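Local coordinates for pesticidal crystal protein Cry4Aa (Bacillus thuringiensis, PDB 2C9K), which kills mosquito larvae as a pore-forming, receptor-binding toxin that attaches to midgut epithelial cells and brings about their colloid-osmotic lysis, at residues Y6-G11 with F30-P35; T12-F17 with H457-P462; N116-L121 with A144-L149. All coordinates share one frame; numbering follows the deposited sequence.

Interaction 1: Y6-G11 with F30-P35; sequences YTIVVG and FGTLIP
Val9 holds CG1 anti to its backbone N (chi1 172°), which leaves CG2 beside that N, and both methyls meet the same partner: CD2 of Leu33. Leu33 keeps its CG anti to the carbonyl carbon (chi1 -66°); CD1 lies anti to CA (chi2 176°), and CD2 is the branch that meets helix 5-16, with the end of the side chain nearer to it than the root. The two side chains cross at about a right angle. Val9 CG1 lies 3.7 Å from Leu33 CD2, and Val9 CG2 is 4.0 Å from that same CD2, which rests against the fork of the valine. At the adjacent residue of each helix the packing is lighter, Ile8 CG2 and Thr32 CG2 being 4.4 Å apart. The CA atoms of Val9 and Leu33, 6.4 Å apart, are the nearest such pair between the segments. Both helices belong to the helical bundle of the N-terminal, pore-forming domain, and helix 140-164 packs against both, meeting Val9 through Gln145 and Phe30 through Leu149. With methyl groups making the closest approaches, the junction depends on dispersion and the burial of apolar surface, without a polar bond to fix its register.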
# COMPACT_ATOMS: atom_id res chain seq x y z
N TYR A 6 -2.26 11.03 -5.31
CA TYR A 6 -2.39 9.62 -4.94
C TYR A 6 -1.83 9.38 -3.55
O TYR A 6 -2.54 8.94 -2.64
CB TYR A 6 -1.64 8.73 -5.94
CG TYR A 6 -2.19 8.73 -7.35
CD1 TYR A 6 -1.37 8.39 -8.42
CD2 TYR A 6 -3.53 9.04 -7.61
CE1 TYR A 6 -1.86 8.36 -9.72
CE2 TYR A 6 -4.03 9.01 -8.90
CZ TYR A 6 -3.20 8.67 -9.96
OH TYR A 6 -3.68 8.65 -11.25
N THR A 7 -0.55 9.69 -3.38
CA THR A 7 0.11 9.49 -2.10
C THR A 7 -0.33 10.46 -1.00
O THR A 7 -0.23 10.12 0.18
CB THR A 7 1.64 9.53 -2.25
OG1 THR A 7 2.02 10.66 -3.05
CG2 THR A 7 2.15 8.25 -2.91
N ILE A 8 -0.81 11.65 -1.35
CA ILE A 8 -1.27 12.61 -0.33
C ILE A 8 -2.66 12.25 0.19
O ILE A 8 -2.92 12.26 1.39
CB ILE A 8 -1.35 14.06 -0.86
CG1 ILE A 8 0.05 14.61 -1.14
CG2 ILE A 8 -2.05 14.93 0.18
CD1 ILE A 8 0.04 15.95 -1.83
N VAL A 9 -3.58 11.95 -0.72
CA VAL A 9 -4.92 11.59 -0.32
C VAL A 9 -4.84 10.38 0.61
O VAL A 9 -5.60 10.27 1.57
CB VAL A 9 -5.79 11.21 -1.54
CG1 VAL A 9 -7.12 10.65 -1.07
CG2 VAL A 9 -6.01 12.44 -2.41
N VAL A 10 -3.92 9.47 0.32
CA VAL A 10 -3.78 8.27 1.14
C VAL A 10 -3.17 8.65 2.48
O VAL A 10 -3.55 8.10 3.52
CB VAL A 10 -2.90 7.22 0.44
CG1 VAL A 10 -2.66 6.04 1.35
CG2 VAL A 10 -3.59 6.76 -0.83
N GLY A 11 -2.23 9.59 2.45
CA GLY A 11 -1.59 10.03 3.68
C GLY A 11 -2.56 10.69 4.64
O GLY A 11 -2.44 10.51 5.85
N PHE A 30 -11.24 17.03 4.98
CA PHE A 30 -11.71 17.78 3.82
C PHE A 30 -10.86 19.01 3.61
O PHE A 30 -10.61 19.41 2.48
CB PHE A 30 -13.17 18.18 4.01
CG PHE A 30 -14.14 17.14 3.54
CD1 PHE A 30 -15.31 16.90 4.24
CD2 PHE A 30 -13.89 16.42 2.37
CE1 PHE A 30 -16.22 15.96 3.78
CE2 PHE A 30 -14.79 15.47 1.91
CZ PHE A 30 -15.97 15.24 2.61
N GLY A 31 -10.41 19.61 4.71
CA GLY A 31 -9.59 20.80 4.61
C GLY A 31 -8.39 20.55 3.71
O GLY A 31 -7.79 21.48 3.17
N THR A 32 -8.04 19.27 3.56
CA THR A 32 -6.91 18.87 2.73
C THR A 32 -7.36 18.28 1.41
O THR A 32 -6.86 18.65 0.34
CB THR A 32 -6.05 17.83 3.44
OG1 THR A 32 -5.52 18.40 4.64
CG2 THR A 32 -4.91 17.37 2.53
N LEU A 33 -8.30 17.34 1.47
CA LEU A 33 -8.80 16.69 0.27
C LEU A 33 -9.34 17.65 -0.80
O LEU A 33 -8.97 17.52 -1.97
CB LEU A 33 -9.85 15.65 0.64
CG LEU A 33 -9.28 14.49 1.45
CD1 LEU A 33 -10.40 13.54 1.86
CD2 LEU A 33 -8.22 13.77 0.63
N ILE A 34 -10.19 18.59 -0.42
CA ILE A 34 -10.75 19.53 -1.39
C ILE A 34 -9.68 20.30 -2.17
O ILE A 34 -9.72 20.37 -3.40
CB ILE A 34 -11.70 20.54 -0.72
CG1 ILE A 34 -12.86 19.80 -0.06
CG2 ILE A 34 -12.25 21.51 -1.75
CD1 ILE A 34 -13.80 20.71 0.70
N PRO A 35 -8.72 20.91 -1.47
CA PRO A 35 -7.64 21.67 -2.13
C PRO A 35 -6.76 20.78 -3.01
O PRO A 35 -6.23 21.23 -4.04
CB PRO A 35 -6.86 22.25 -0.95
CG PRO A 35 -7.89 22.42 0.11
CD PRO A 35 -8.70 21.14 -0.01

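Interaction 2: T12-F17 with H457-P462; sequences TVLTGF and HSSVDP
Leu14, in the last turn of helix 5-16, faces Ser459 of a type I beta turn, the CA atoms of the two residues lying 8.2 Å apart. The turn runs from His457 to Val460 and is closed by a backbone bond from Val460 N to His457 O of 3.2 Å. In the three-domain delta-endotoxin fold this contact joins the N-terminal helical domain to the chain as it leaves strand 450-457, on its way from the beta-prism domain to the C-terminal beta-sandwich. The helix is winding down here: Phe17 N still reaches Val13 O, but Phe17 itself is the first residue to leave helical backbone angles, and its backbone bonds to Val255.

Leu14 alone carries the helix side of the junction. Its CG stands anti to the carbonyl carbon (chi1 -78°), beside the backbone N, and CD1 is the methyl that reaches between the two residues of the turn. It lies 3.7 Å from His457 NE2, approaching the imidazole obliquely, while the leucine and histidine side chains arrive from opposite directions. His457 has its ring anti to its backbone N (chi1 -160°), which swings the imidazole toward the helix. That ring also meets His432 edge-to-face, and Leu14 has a further apolar neighbour in Leu242. The turn is tied to its surroundings by Ser458 OG, hydrogen-bonded to Tyr430 O.

The contact is modest in area and partly buried, a single leucine methyl set against a turn. Ser459 offers it carbon before oxygen: its CB is 3.8 Å from Leu14 CD1, whereas the Ser459 hydroxyl OG is hydrogen-bonded to the backbone N of Leu259.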
# COMPACT_ATOMS: atom_id res chain seq x y z
N THR A 12 -3.52 11.44 4.11
CA THR A 12 -4.50 12.14 4.94
C THR A 12 -5.48 11.21 5.63
O THR A 12 -5.88 11.45 6.76
CB THR A 12 -5.31 13.12 4.10
OG1 THR A 12 -4.41 13.94 3.34
CG2 THR A 12 -6.15 14.01 5.00
N VAL A 13 -5.89 10.16 4.93
CA VAL A 13 -6.83 9.19 5.48
C VAL A 13 -6.20 8.44 6.67
O VAL A 13 -6.83 8.30 7.71
CB VAL A 13 -7.29 8.18 4.39
CG1 VAL A 13 -8.15 7.10 5.00
CG2 VAL A 13 -8.07 8.91 3.32
N LEU A 14 -4.96 7.96 6.50
CA LEU A 14 -4.25 7.26 7.57
C LEU A 14 -4.24 8.15 8.81
O LEU A 14 -4.58 7.71 9.91
CB LEU A 14 -2.81 6.96 7.16
CG LEU A 14 -2.62 5.77 6.22
CD1 LEU A 14 -1.25 5.82 5.58
CD2 LEU A 14 -2.81 4.48 7.00
N THR A 15 -3.83 9.40 8.62
CA THR A 15 -3.77 10.38 9.69
C THR A 15 -5.17 10.69 10.21
O THR A 15 -5.36 10.94 11.39
CB THR A 15 -3.15 11.69 9.17
OG1 THR A 15 -1.83 11.42 8.69
CG2 THR A 15 -3.08 12.72 10.27
N GLY A 16 -6.14 10.64 9.32
CA GLY A 16 -7.51 10.95 9.68
C GLY A 16 -8.21 10.03 10.65
O GLY A 16 -9.05 10.49 11.43
N PHE A 17 -7.89 8.74 10.61
CA PHE A 17 -8.53 7.79 11.51
C PHE A 17 -7.99 7.87 12.93
O PHE A 17 -8.34 7.04 13.78
CB PHE A 17 -8.37 6.37 10.97
CG PHE A 17 -9.24 6.09 9.78
CD1 PHE A 17 -8.68 5.87 8.53
CD2 PHE A 17 -10.62 6.09 9.90
CE1 PHE A 17 -9.50 5.66 7.42
CE2 PHE A 17 -11.44 5.87 8.80
CZ PHE A 17 -10.87 5.66 7.56
N HIS A 457 5.48 1.27 2.14
CA HIS A 457 4.86 2.50 2.64
C HIS A 457 5.47 2.97 3.96
O HIS A 457 5.60 2.19 4.90
CB HIS A 457 3.36 2.31 2.82
CG HIS A 457 2.61 3.59 2.86
ND1 HIS A 457 2.11 4.20 1.73
CD2 HIS A 457 2.31 4.42 3.89
CE1 HIS A 457 1.54 5.34 2.06
NE2 HIS A 457 1.65 5.50 3.37
N SER A 458 5.83 4.26 4.03
CA SER A 458 6.44 4.80 5.24
C SER A 458 5.50 4.90 6.44
O SER A 458 5.83 5.54 7.44
CB SER A 458 7.05 6.18 4.95
OG SER A 458 6.05 7.15 4.73
N SER A 459 4.34 4.28 6.34
CA SER A 459 3.39 4.30 7.45
C SER A 459 3.62 3.08 8.32
O SER A 459 3.02 2.96 9.39
CB SER A 459 1.95 4.28 6.94
OG SER A 459 1.64 3.03 6.33
N VAL A 460 4.47 2.17 7.86
CA VAL A 460 4.76 0.95 8.60
C VAL A 460 5.70 1.23 9.77
O VAL A 460 6.66 1.97 9.63
CB VAL A 460 5.40 -0.11 7.68
CG1 VAL A 460 5.58 -1.43 8.44
CG2 VAL A 460 4.52 -0.31 6.44
N ASP A 461 5.41 0.64 10.92
CA ASP A 461 6.21 0.87 12.11
C ASP A 461 7.26 -0.21 12.37
O ASP A 461 6.98 -1.40 12.26
CB ASP A 461 5.28 0.99 13.32
CG ASP A 461 5.99 1.49 14.55
OD1 ASP A 461 7.13 1.99 14.42
OD2 ASP A 461 5.41 1.41 15.66
N PRO A 462 8.50 0.19 12.69
CA PRO A 462 9.59 -0.76 12.96
C PRO A 462 9.51 -1.32 14.38
O PRO A 462 10.18 -2.30 14.71
CB PRO A 462 10.85 0.09 12.79
CG PRO A 462 10.40 1.27 12.00
CD PRO A 462 9.04 1.55 12.54

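Interaction 3: N116-L121 with A144-L149; sequences NVIPEL and AQAANL
Apolar packing of Ile118 on Ala146 and Ala147 makes up nearly all of this contact. Ile118 holds CG1 anti to its carbonyl carbon (chi1 -76°) and continues to CD1 in an extended chain, so that the longer branch is laid across the facing helix rather than folded back on its own. The middle of that branch meets the first alanine, with Ile118 CG1 4.0 Å from Ala146 CB. Its end stays near Ala146 and also reaches the second, Ile118 CD1 coming within 3.9 Å of the backbone N of Ala147 and 4.4 Å of Ala147 CB. Because alanine brings only a methyl group, the isoleucine reaches the main chain of the helix itself, and the CA atoms of Ile118 and Ala146 approach to 7.2 Å. Tyr193 of helix 183-208 touches both Ile118 and Ala147.

The pair belongs to the helical bundle of the three-domain toxins, in which the long helix 140-164 is the central one and helix 103-123 one of those packed around it. The central segment also meets helix 222-240, through Ala144.

Main-chain bonding differs between the two helices. Residues 144-149 form a regular helix, with Asn148 N bonded to Ala144 O at 2.9 Å. Helix 103-123 is kinked at Pro119, whose N has no bond to the preceding turn, yet Glu120 N bonds to Asn116 O at 3.0 Å and the helix carries on.

Polar groups are directed to other partners. Glu120 OE1 makes a salt bridge with Arg76 NH1, and Asn148 ND2, in the buried helix, is hydrogen-bonded to Tyr246 OH.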
# COMPACT_ATOMS: atom_id res chain seq x y z
N ASN A 116 -25.76 9.18 -7.37
CA ASN A 116 -25.96 9.47 -8.79
C ASN A 116 -24.69 9.71 -9.62
O ASN A 116 -24.59 9.20 -10.74
CB ASN A 116 -26.89 10.68 -8.94
CG ASN A 116 -28.31 10.41 -8.44
OD1 ASN A 116 -29.01 9.54 -8.97
ND2 ASN A 116 -28.73 11.14 -7.41
N VAL A 117 -23.74 10.48 -9.10
CA VAL A 117 -22.52 10.79 -9.85
C VAL A 117 -21.60 9.60 -10.12
O VAL A 117 -20.92 9.56 -11.15
CB VAL A 117 -21.69 11.91 -9.16
CG1 VAL A 117 -20.88 11.34 -8.00
CG2 VAL A 117 -20.78 12.56 -10.18
N ILE A 118 -21.57 8.64 -9.20
CA ILE A 118 -20.71 7.48 -9.41
C ILE A 118 -21.31 6.55 -10.46
O ILE A 118 -20.60 6.10 -11.36
CB ILE A 118 -20.45 6.74 -8.08
CG1 ILE A 118 -19.43 7.54 -7.26
CG2 ILE A 118 -19.95 5.34 -8.35
CD1 ILE A 118 -19.14 6.97 -5.90
N PRO A 119 -22.62 6.24 -10.38
CA PRO A 119 -23.16 5.36 -11.42
C PRO A 119 -23.09 6.08 -12.76
O PRO A 119 -22.84 5.46 -13.80
CB PRO A 119 -24.58 5.11 -10.95
CG PRO A 119 -24.45 5.16 -9.46
CD PRO A 119 -23.57 6.38 -9.27
N GLU A 120 -23.30 7.39 -12.73
CA GLU A 120 -23.24 8.19 -13.95
C GLU A 120 -21.87 7.95 -14.59
O GLU A 120 -21.76 7.54 -15.75
CB GLU A 120 -23.39 9.68 -13.62
CG GLU A 120 -23.77 10.57 -14.79
CD GLU A 120 -23.94 12.03 -14.39
OE1 GLU A 120 -24.52 12.29 -13.30
OE2 GLU A 120 -23.51 12.92 -15.16
N LEU A 121 -20.83 8.20 -13.80
CA LEU A 121 -19.45 8.02 -14.23
C LEU A 121 -19.25 6.69 -14.94
O LEU A 121 -18.82 6.64 -16.09
CB LEU A 121 -18.51 8.09 -13.03
CG LEU A 121 -17.04 7.80 -13.32
CD1 LEU A 121 -16.51 8.85 -14.26
CD2 LEU A 121 -16.25 7.77 -12.03
N ALA A 144 -12.22 6.04 -7.38
CA ALA A 144 -11.77 5.87 -6.00
C ALA A 144 -11.92 7.12 -5.17
O ALA A 144 -12.53 7.07 -4.10
CB ALA A 144 -10.32 5.38 -5.98
N GLN A 145 -11.37 8.24 -5.62
CA GLN A 145 -11.49 9.48 -4.86
C GLN A 145 -12.95 9.78 -4.56
O GLN A 145 -13.29 10.18 -3.45
CB GLN A 145 -10.87 10.64 -5.63
CG GLN A 145 -9.35 10.60 -5.68
CD GLN A 145 -8.72 10.58 -4.30
OE1 GLN A 145 -9.22 11.22 -3.38
NE2 GLN A 145 -7.62 9.86 -4.15
N ALA A 146 -13.82 9.58 -5.55
CA ALA A 146 -15.25 9.82 -5.37
C ALA A 146 -15.82 8.93 -4.26
O ALA A 146 -16.43 9.43 -3.32
CB ALA A 146 -16.00 9.57 -6.67
N ALA A 147 -15.61 7.62 -4.37
CA ALA A 147 -16.12 6.68 -3.38
C ALA A 147 -15.61 6.98 -1.97
O ALA A 147 -16.35 6.84 -1.00
CB ALA A 147 -15.75 5.25 -3.77
N ASN A 148 -14.34 7.38 -1.86
CA ASN A 148 -13.77 7.69 -0.56
C ASN A 148 -14.48 8.89 0.04
O ASN A 148 -14.89 8.86 1.21
CB ASN A 148 -12.27 7.96 -0.69
CG ASN A 148 -11.62 8.29 0.65
OD1 ASN A 148 -11.15 9.41 0.87
ND2 ASN A 148 -11.58 7.31 1.55
N LEU A 149 -14.64 9.95 -0.74
CA LEU A 149 -15.35 11.13 -0.24
C LEU A 149 -16.71 10.64 0.24
O LEU A 149 -17.14 10.94 1.36
CB LEU A 149 -15.54 12.17 -1.35
CG LEU A 149 -14.25 12.84 -1.81
CD1 LEU A 149 -14.50 13.72 -3.03
CD2 LEU A 149 -13.69 13.64 -0.66

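Interactions 1 and 2 share helix 5-16, successive parts of which face helix 29-37 and then the turn at 457-460; their centres are 13 Å apart, and Thr32 CG2 meets Thr12 OG1 at 3.6 Å. Interaction 3 lies farther from the centre of the chain, its centre 16 Å from that of interaction 1 and 24 Å from that of interaction 2. Helix 140-164 links it to interaction 1, through Leu149 against Leu33. Along the chain, interaction 2 alternates its segments with those of interaction 1 and spans more than 400 residues, with all of interaction 3 in between. The N-terminal helix therefore belongs both to the bundle and to an interface between domains.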